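PDB 2DUL: tRNA (guanine(26)-N(2))-dimethyltransferase from Pyrococcus horikoshii, which probably transfers two methyl groups from S-adenosyl-L-methionine to the N2 atom of guanine 26 in a number of tRNAs. Local coordinates for residues A33-I38 with L219-D224; V39-N44 with S288-E293; G141-F146 with V162-G167. All coordinates share one frame; numbering follows the deposited sequence.

Contacts 1 and 2 share helix 33-46: residues 33-38 face the edge strand 213-223 of the central sheet, and residues 39-44 meet helix 284-295. Their centres lie about 12 Å apart, and the methyl group of Met290 joins them, with CE 3.7 Å from Ile38 O and 3.9 Å from Leu219 CD2. Contact 3 lies at the end of strand 158-164 in the same sheet. It touches contact 1 where Asn35 ND2 comes 3.9 Å from Thr163 OG1, but its centre is about 23 Å from that of contact 2. Arg36 and Arg61, both predicted to bind S-adenosyl-L-methionine, place contact 1 beside the probable cofactor pocket; the side chain of Thr163 is about 6 Å from that of Arg61.

Contact 1. Residues A33-I38 with L219-D224; sequences ALNRDI and LAYYKD
Ile38 of helix 33-38 packs obliquely against the hydroxyl end of Tyr221 on strand 219-223, with CG1 3.7 Å from Tyr221 OH and CG2 4.1 Å from Tyr221 CE2. The CG2 branch of Ile38 also meets Leu219 CD2 at 4.2 Å, while one turn earlier Leu34 CD2 lies 3.9 Å from Lys223 CE, the two side chains crossing at about a right angle. A chi1 of 65° places the ring of Tyr221 over its own backbone, and from there the phenol spans the gap to the helix. A water extends that reach: it lies 2.7 Å from Tyr221 OH and donates to Asn35 O at 2.8 Å. The side chain of Asn35 turns to another partner, OD1 accepting from Arg61 NH2. Leu308 and Ile312 of helix 302-314 also pack against Tyr221. Segment axes 11.5 Å apart at their closest, running nearly antiparallel at 164°, leave room for the tyrosine and the water. This is a helix packed on the face of the central sheet at its outermost strand, 213-223, in a class I-like methyltransferase fold; helix 33-46 carries Arg36, and Asn35 bonds Arg61, both of the predicted S-adenosyl-L-methionine site.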
# COMPACT_ATOMS: atom_id res chain seq x y z
N ALA A 33 -6.64 12.15 2.25
CA ALA A 33 -6.60 12.30 3.70
C ALA A 33 -6.81 10.93 4.34
O ALA A 33 -6.25 10.65 5.41
CB ALA A 33 -7.67 13.28 4.16
N LEU A 34 -7.62 10.09 3.70
CA LEU A 34 -7.90 8.74 4.20
C LEU A 34 -6.60 7.94 4.19
O LEU A 34 -6.27 7.26 5.16
CB LEU A 34 -8.93 8.04 3.31
CG LEU A 34 -9.15 6.55 3.56
CD1 LEU A 34 -9.68 6.33 4.96
CD2 LEU A 34 -10.11 5.98 2.53
N ASN A 35 -5.88 8.02 3.08
CA ASN A 35 -4.61 7.32 2.91
C ASN A 35 -3.66 7.73 4.05
O ASN A 35 -3.04 6.88 4.68
CB ASN A 35 -3.99 7.69 1.55
CG ASN A 35 -2.63 7.04 1.32
OD1 ASN A 35 -1.66 7.33 2.02
ND2 ASN A 35 -2.56 6.16 0.32
N ARG A 36 -3.58 9.03 4.32
CA ARG A 36 -2.71 9.51 5.38
C ARG A 36 -3.20 9.07 6.77
O ARG A 36 -2.39 8.81 7.66
CB ARG A 36 -2.57 11.04 5.29
CG ARG A 36 -1.74 11.49 4.08
CD ARG A 36 -1.56 13.00 4.04
NE ARG A 36 -2.73 13.70 3.50
CZ ARG A 36 -2.95 13.92 2.21
NH1 ARG A 36 -2.10 13.48 1.29
NH2 ARG A 36 -4.04 14.59 1.83
N ASP A 37 -4.52 8.97 6.95
CA ASP A 37 -5.05 8.51 8.23
C ASP A 37 -4.52 7.10 8.49
O ASP A 37 -4.06 6.80 9.60
CB ASP A 37 -6.59 8.42 8.21
CG ASP A 37 -7.27 9.75 8.48
OD1 ASP A 37 -6.67 10.64 9.13
OD2 ASP A 37 -8.44 9.90 8.07
N ILE A 38 -4.60 6.25 7.47
CA ILE A 38 -4.16 4.86 7.59
C ILE A 38 -2.71 4.77 8.04
O ILE A 38 -2.39 4.03 8.98
CB ILE A 38 -4.32 4.10 6.24
CG1 ILE A 38 -5.78 4.18 5.77
CG2 ILE A 38 -3.91 2.64 6.40
CD1 ILE A 38 -6.77 3.62 6.76
N LEU A 219 0.62 -4.63 5.66
CA LEU A 219 -0.71 -4.34 5.14
C LEU A 219 -0.61 -3.86 3.71
O LEU A 219 0.16 -2.96 3.40
CB LEU A 219 -1.37 -3.24 5.99
CG LEU A 219 -2.66 -2.64 5.42
CD1 LEU A 219 -3.74 -3.71 5.35
CD2 LEU A 219 -3.11 -1.48 6.29
N ALA A 220 -1.38 -4.48 2.83
CA ALA A 220 -1.40 -4.09 1.42
C ALA A 220 -2.86 -4.12 1.01
O ALA A 220 -3.58 -5.08 1.31
CB ALA A 220 -0.59 -5.05 0.58
N TYR A 221 -3.31 -3.07 0.33
CA TYR A 221 -4.70 -3.00 -0.06
C TYR A 221 -4.93 -2.12 -1.28
O TYR A 221 -4.02 -1.42 -1.73
CB TYR A 221 -5.53 -2.48 1.12
CG TYR A 221 -5.22 -1.05 1.52
CD1 TYR A 221 -5.89 0.02 0.93
CD2 TYR A 221 -4.26 -0.77 2.49
CE1 TYR A 221 -5.60 1.34 1.29
CE2 TYR A 221 -3.96 0.55 2.86
CZ TYR A 221 -4.65 1.60 2.25
OH TYR A 221 -4.37 2.90 2.60
N TYR A 222 -6.15 -2.18 -1.80
CA TYR A 222 -6.55 -1.38 -2.95
C TYR A 222 -7.68 -0.46 -2.49
O TYR A 222 -8.53 -0.87 -1.70
CB TYR A 222 -7.07 -2.28 -4.07
CG TYR A 222 -7.75 -1.50 -5.18
CD1 TYR A 222 -7.00 -0.87 -6.17
CD2 TYR A 222 -9.14 -1.35 -5.20
CE1 TYR A 222 -7.62 -0.10 -7.15
CE2 TYR A 222 -9.76 -0.58 -6.17
CZ TYR A 222 -9.00 0.04 -7.15
OH TYR A 222 -9.60 0.82 -8.10
N LYS A 223 -7.68 0.77 -2.98
CA LYS A 223 -8.72 1.72 -2.62
C LYS A 223 -8.83 2.86 -3.62
O LYS A 223 -7.86 3.58 -3.86
CB LYS A 223 -8.46 2.31 -1.22
CG LYS A 223 -9.58 3.20 -0.69
CD LYS A 223 -10.83 2.39 -0.36
CE LYS A 223 -11.87 3.23 0.36
NZ LYS A 223 -12.48 4.26 -0.51
N ASP A 224 -10.01 3.01 -4.19
CA ASP A 224 -10.30 4.08 -5.14
C ASP A 224 -9.18 4.34 -6.14
O ASP A 224 -8.62 5.44 -6.20
CB ASP A 224 -10.63 5.37 -4.39
CG ASP A 224 -11.40 6.35 -5.24
OD1 ASP A 224 -11.55 7.52 -4.83
OD2 ASP A 224 -11.87 5.96 -6.33
O HOH W 1 -2.33 4.48 3.41

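Contact 2. Residues V39-N44 with S288-E293; sequences VVVLLN and SKMVKE
Val41 turns CG1 anti to its backbone N (chi1 171°), aiming that methyl at helix 288-293, where it rests 3.4 Å from Met290 O and 3.9 Å from Met290 CB. Met290 answers with an extended chi2 and a bend at chi3, which carries its thioether past Val41 to Leu42. There Met290 SD meets Leu42 CD1 at 3.9 Å, and the terminal Met290 CE lies 4.0 Å from Leu42 CB. Beyond Val41, Glu293 stands with CB 4.0 Å from Val41 CG1, and its chain folds at chi2 to lay the carboxylate beside Asn44. The two side chains cross at about a right angle, their amide and carboxylate planes 30° apart, with Glu293 OE1 3.2 Å from Asn44 CB. The Asn44 amide is held away from the contact: ND2 donates to Val40 O at 2.9 Å, from above the carbonyl plane, and also to Glu68 O. Since Asn44 N reaches Val40 O from the opposite face, that carbonyl accepts two hydrogen bonds from one residue. Leu309 of helix 302-314 also packs on Met290. Strongly inclined at 110°, with segment axes 9.2 Å apart, the pair is a crossed helix-helix packing with a valine at its centre. It joins helix 284-295 to helix 33-46, the helix that carries Arg36, predicted to bind S-adenosyl-L-methionine.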
# COMPACT_ATOMS: atom_id res chain seq x y z
N VAL A 39 -1.82 5.52 7.39
CA VAL A 39 -0.42 5.47 7.76
C VAL A 39 -0.22 6.02 9.18
O VAL A 39 0.59 5.49 9.95
CB VAL A 39 0.48 6.23 6.73
CG1 VAL A 39 0.05 7.67 6.58
CG2 VAL A 39 1.94 6.13 7.14
N VAL A 40 -0.97 7.06 9.54
CA VAL A 40 -0.88 7.64 10.88
C VAL A 40 -1.24 6.56 11.90
O VAL A 40 -0.58 6.41 12.94
CB VAL A 40 -1.83 8.85 11.04
CG1 VAL A 40 -2.07 9.16 12.52
CG2 VAL A 40 -1.22 10.07 10.37
N VAL A 41 -2.30 5.80 11.61
CA VAL A 41 -2.73 4.74 12.51
C VAL A 41 -1.63 3.70 12.65
O VAL A 41 -1.28 3.30 13.76
CB VAL A 41 -4.01 4.06 11.99
CG1 VAL A 41 -4.32 2.82 12.83
CG2 VAL A 41 -5.18 5.03 12.05
N LEU A 42 -1.09 3.27 11.52
CA LEU A 42 -0.04 2.27 11.50
C LEU A 42 1.19 2.70 12.30
O LEU A 42 1.72 1.93 13.09
CB LEU A 42 0.37 1.95 10.06
CG LEU A 42 1.45 0.88 9.89
CD1 LEU A 42 0.99 -0.42 10.55
CD2 LEU A 42 1.75 0.65 8.42
N LEU A 43 1.62 3.94 12.09
CA LEU A 43 2.80 4.44 12.79
C LEU A 43 2.60 4.48 14.30
O LEU A 43 3.57 4.37 15.05
CB LEU A 43 3.19 5.82 12.26
CG LEU A 43 4.23 5.83 11.13
CD1 LEU A 43 3.89 4.81 10.07
CD2 LEU A 43 4.32 7.23 10.53
N ASN A 44 1.36 4.61 14.74
CA ASN A 44 1.06 4.64 16.17
C ASN A 44 1.14 3.25 16.77
O ASN A 44 1.08 3.09 17.99
CB ASN A 44 -0.32 5.25 16.41
CG ASN A 44 -0.26 6.76 16.58
OD1 ASN A 44 0.23 7.25 17.60
ND2 ASN A 44 -0.73 7.50 15.58
N SER A 288 -5.46 -5.88 13.34
CA SER A 288 -6.47 -5.97 14.39
C SER A 288 -6.22 -4.78 15.32
O SER A 288 -7.14 -4.07 15.70
CB SER A 288 -6.33 -7.29 15.16
OG SER A 288 -7.37 -7.44 16.11
N LYS A 289 -4.95 -4.56 15.66
CA LYS A 289 -4.57 -3.44 16.52
C LYS A 289 -4.91 -2.11 15.86
O LYS A 289 -5.27 -1.15 16.55
CB LYS A 289 -3.07 -3.47 16.82
CG LYS A 289 -2.62 -4.54 17.80
CD LYS A 289 -1.20 -4.26 18.28
CE LYS A 289 -0.75 -5.24 19.36
NZ LYS A 289 -0.66 -6.63 18.85
N MET A 290 -4.77 -2.04 14.54
CA MET A 290 -5.06 -0.82 13.80
C MET A 290 -6.51 -0.39 13.93
O MET A 290 -6.81 0.80 14.08
CB MET A 290 -4.70 -1.00 12.32
CG MET A 290 -3.20 -1.03 12.05
SD MET A 290 -2.82 -1.18 10.29
CE MET A 290 -3.28 0.47 9.67
N VAL A 291 -7.43 -1.35 13.88
CA VAL A 291 -8.85 -1.04 14.01
C VAL A 291 -9.09 -0.36 15.35
O VAL A 291 -9.80 0.64 15.44
CB VAL A 291 -9.72 -2.31 13.92
CG1 VAL A 291 -11.17 -1.98 14.27
CG2 VAL A 291 -9.64 -2.90 12.52
N LYS A 292 -8.47 -0.92 16.39
CA LYS A 292 -8.61 -0.40 17.75
C LYS A 292 -7.95 0.97 17.90
O LYS A 292 -8.52 1.88 18.49
CB LYS A 292 -7.99 -1.41 18.73
CG LYS A 292 -8.25 -1.12 20.21
CD LYS A 292 -7.27 -0.10 20.77
CE LYS A 292 -7.40 -0.00 22.28
NZ LYS A 292 -6.39 0.94 22.84
N GLU A 293 -6.74 1.10 17.36
CA GLU A 293 -6.01 2.36 17.44
C GLU A 293 -6.79 3.45 16.70
O GLU A 293 -6.87 4.59 17.17
CB GLU A 293 -4.62 2.22 16.81
CG GLU A 293 -3.79 3.50 16.84
CD GLU A 293 -3.34 3.89 18.24
OE1 GLU A 293 -2.77 4.99 18.40
OE2 GLU A 293 -3.55 3.09 19.18

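Contact 3. Residues G141-F146 with V162-G167; sequences GSPMEF and VTATDG
Pro143 presses its ring against Val162, the two side chains meeting at about a right angle. Val162 swings CG1 trans to N (chi1 -171°), and this methyl stands only 3.5 Å from Pro143 CG, a tight fit for two carbons. CB and CG of Pro143 meet Val162, while the neighbouring Pro143 CD lies 4.1 Å from Ala164 CB. Between these two contacts the ring covers the backbone: Pro143 CG lies 3.7 Å from Thr163 O, a buried carbonyl oxygen that has no polar partner in the model. Ahead of the proline, Gly141 makes the polar link. Gly141 O accepts from Thr165 N at 2.8 Å and 164°, the donor tilted 25° from the carbonyl plane, and Ala164 CA adds a longer CA-H...O contact to the same oxygen. Thr165 sets its CB against the glycine backbone, 3.8 Å from Gly141 CA, and the CB of Asp166 approaches that same carbon. At Gly141's backbone angles a CB would be jammed against the carbonyl O of the residue before. Ser142 OG accepts from Met144 N at 3.2 Å, a capping bond at the start of helix 144-153, while Asp166 occupies the N-cap of the helix that follows strand 158-164. Tyr182 of helix 175-182 touches both Pro143 and Ala164. Strand 158-164 lies in the sheet between parallel strand 132-137 and antiparallel strand 226-235, so the contact ties the loop leading into helix 144-153 to the end of the strand that this helix precedes.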
# COMPACT_ATOMS: atom_id res chain seq x y z
N GLY A 141 1.69 8.79 -9.65
CA GLY A 141 1.73 7.64 -10.53
C GLY A 141 2.53 6.46 -10.01
O GLY A 141 2.16 5.84 -9.01
N SER A 142 3.62 6.14 -10.70
CA SER A 142 4.48 5.01 -10.34
C SER A 142 5.61 5.34 -9.37
O SER A 142 6.22 6.40 -9.45
CB SER A 142 5.08 4.40 -11.62
OG SER A 142 5.95 3.33 -11.32
N PRO A 143 5.90 4.44 -8.42
CA PRO A 143 6.96 4.65 -7.44
C PRO A 143 8.25 3.93 -7.87
O PRO A 143 9.25 3.97 -7.16
CB PRO A 143 6.39 4.02 -6.19
CG PRO A 143 5.73 2.78 -6.76
CD PRO A 143 5.04 3.30 -8.03
N MET A 144 8.20 3.28 -9.03
CA MET A 144 9.33 2.50 -9.51
C MET A 144 10.65 3.23 -9.74
O MET A 144 11.71 2.63 -9.58
CB MET A 144 8.91 1.71 -10.76
CG MET A 144 7.81 0.70 -10.49
SD MET A 144 8.24 -0.39 -9.08
CE MET A 144 9.77 -1.20 -9.70
N GLU A 145 10.61 4.51 -10.09
CA GLU A 145 11.87 5.22 -10.29
C GLU A 145 12.55 5.53 -8.94
O GLU A 145 13.71 5.95 -8.91
CB GLU A 145 11.64 6.52 -11.07
CG GLU A 145 10.86 7.57 -10.31
CD GLU A 145 10.48 8.77 -11.17
OE1 GLU A 145 11.39 9.37 -11.78
OE2 GLU A 145 9.28 9.10 -11.23
N PHE A 146 11.84 5.30 -7.84
CA PHE A 146 12.37 5.59 -6.50
C PHE A 146 12.54 4.36 -5.60
O PHE A 146 13.16 4.44 -4.54
CB PHE A 146 11.45 6.57 -5.76
CG PHE A 146 11.20 7.86 -6.51
CD1 PHE A 146 12.20 8.81 -6.65
CD2 PHE A 146 9.95 8.11 -7.07
CE1 PHE A 146 11.97 10.00 -7.34
CE2 PHE A 146 9.70 9.29 -7.77
CZ PHE A 146 10.72 10.24 -7.91
N VAL A 162 4.59 2.08 0.25
CA VAL A 162 4.61 2.42 -1.16
C VAL A 162 3.21 2.55 -1.73
O VAL A 162 2.33 1.74 -1.43
CB VAL A 162 5.36 1.35 -1.98
CG1 VAL A 162 5.57 1.83 -3.41
CG2 VAL A 162 6.70 1.01 -1.31
N THR A 163 3.01 3.57 -2.55
CA THR A 163 1.72 3.79 -3.19
C THR A 163 1.91 3.88 -4.70
O THR A 163 2.87 4.48 -5.18
CB THR A 163 1.05 5.10 -2.72
OG1 THR A 163 0.84 5.05 -1.31
CG2 THR A 163 -0.29 5.28 -3.42
N ALA A 164 1.01 3.25 -5.43
CA ALA A 164 1.03 3.31 -6.88
C ALA A 164 -0.32 3.90 -7.25
O ALA A 164 -1.36 3.34 -6.90
CB ALA A 164 1.19 1.91 -7.48
N THR A 165 -0.30 5.04 -7.93
CA THR A 165 -1.54 5.71 -8.33
C THR A 165 -2.05 5.26 -9.69
O THR A 165 -3.25 5.02 -9.86
CB THR A 165 -1.36 7.24 -8.36
OG1 THR A 165 -0.94 7.69 -7.07
CG2 THR A 165 -2.67 7.92 -8.73
N ASP A 166 -1.16 5.17 -10.67
CA ASP A 166 -1.57 4.75 -12.00
C ASP A 166 -1.88 3.26 -12.04
O ASP A 166 -0.98 2.43 -12.18
CB ASP A 166 -0.49 5.10 -13.02
CG ASP A 166 -0.93 4.83 -14.45
OD1 ASP A 166 -2.16 4.79 -14.69
OD2 ASP A 166 -0.05 4.68 -15.33
N GLY A 167 -3.16 2.93 -11.91
CA GLY A 167 -3.58 1.54 -11.93
C GLY A 167 -3.83 0.99 -13.32
O GLY A 167 -4.27 -0.15 -13.46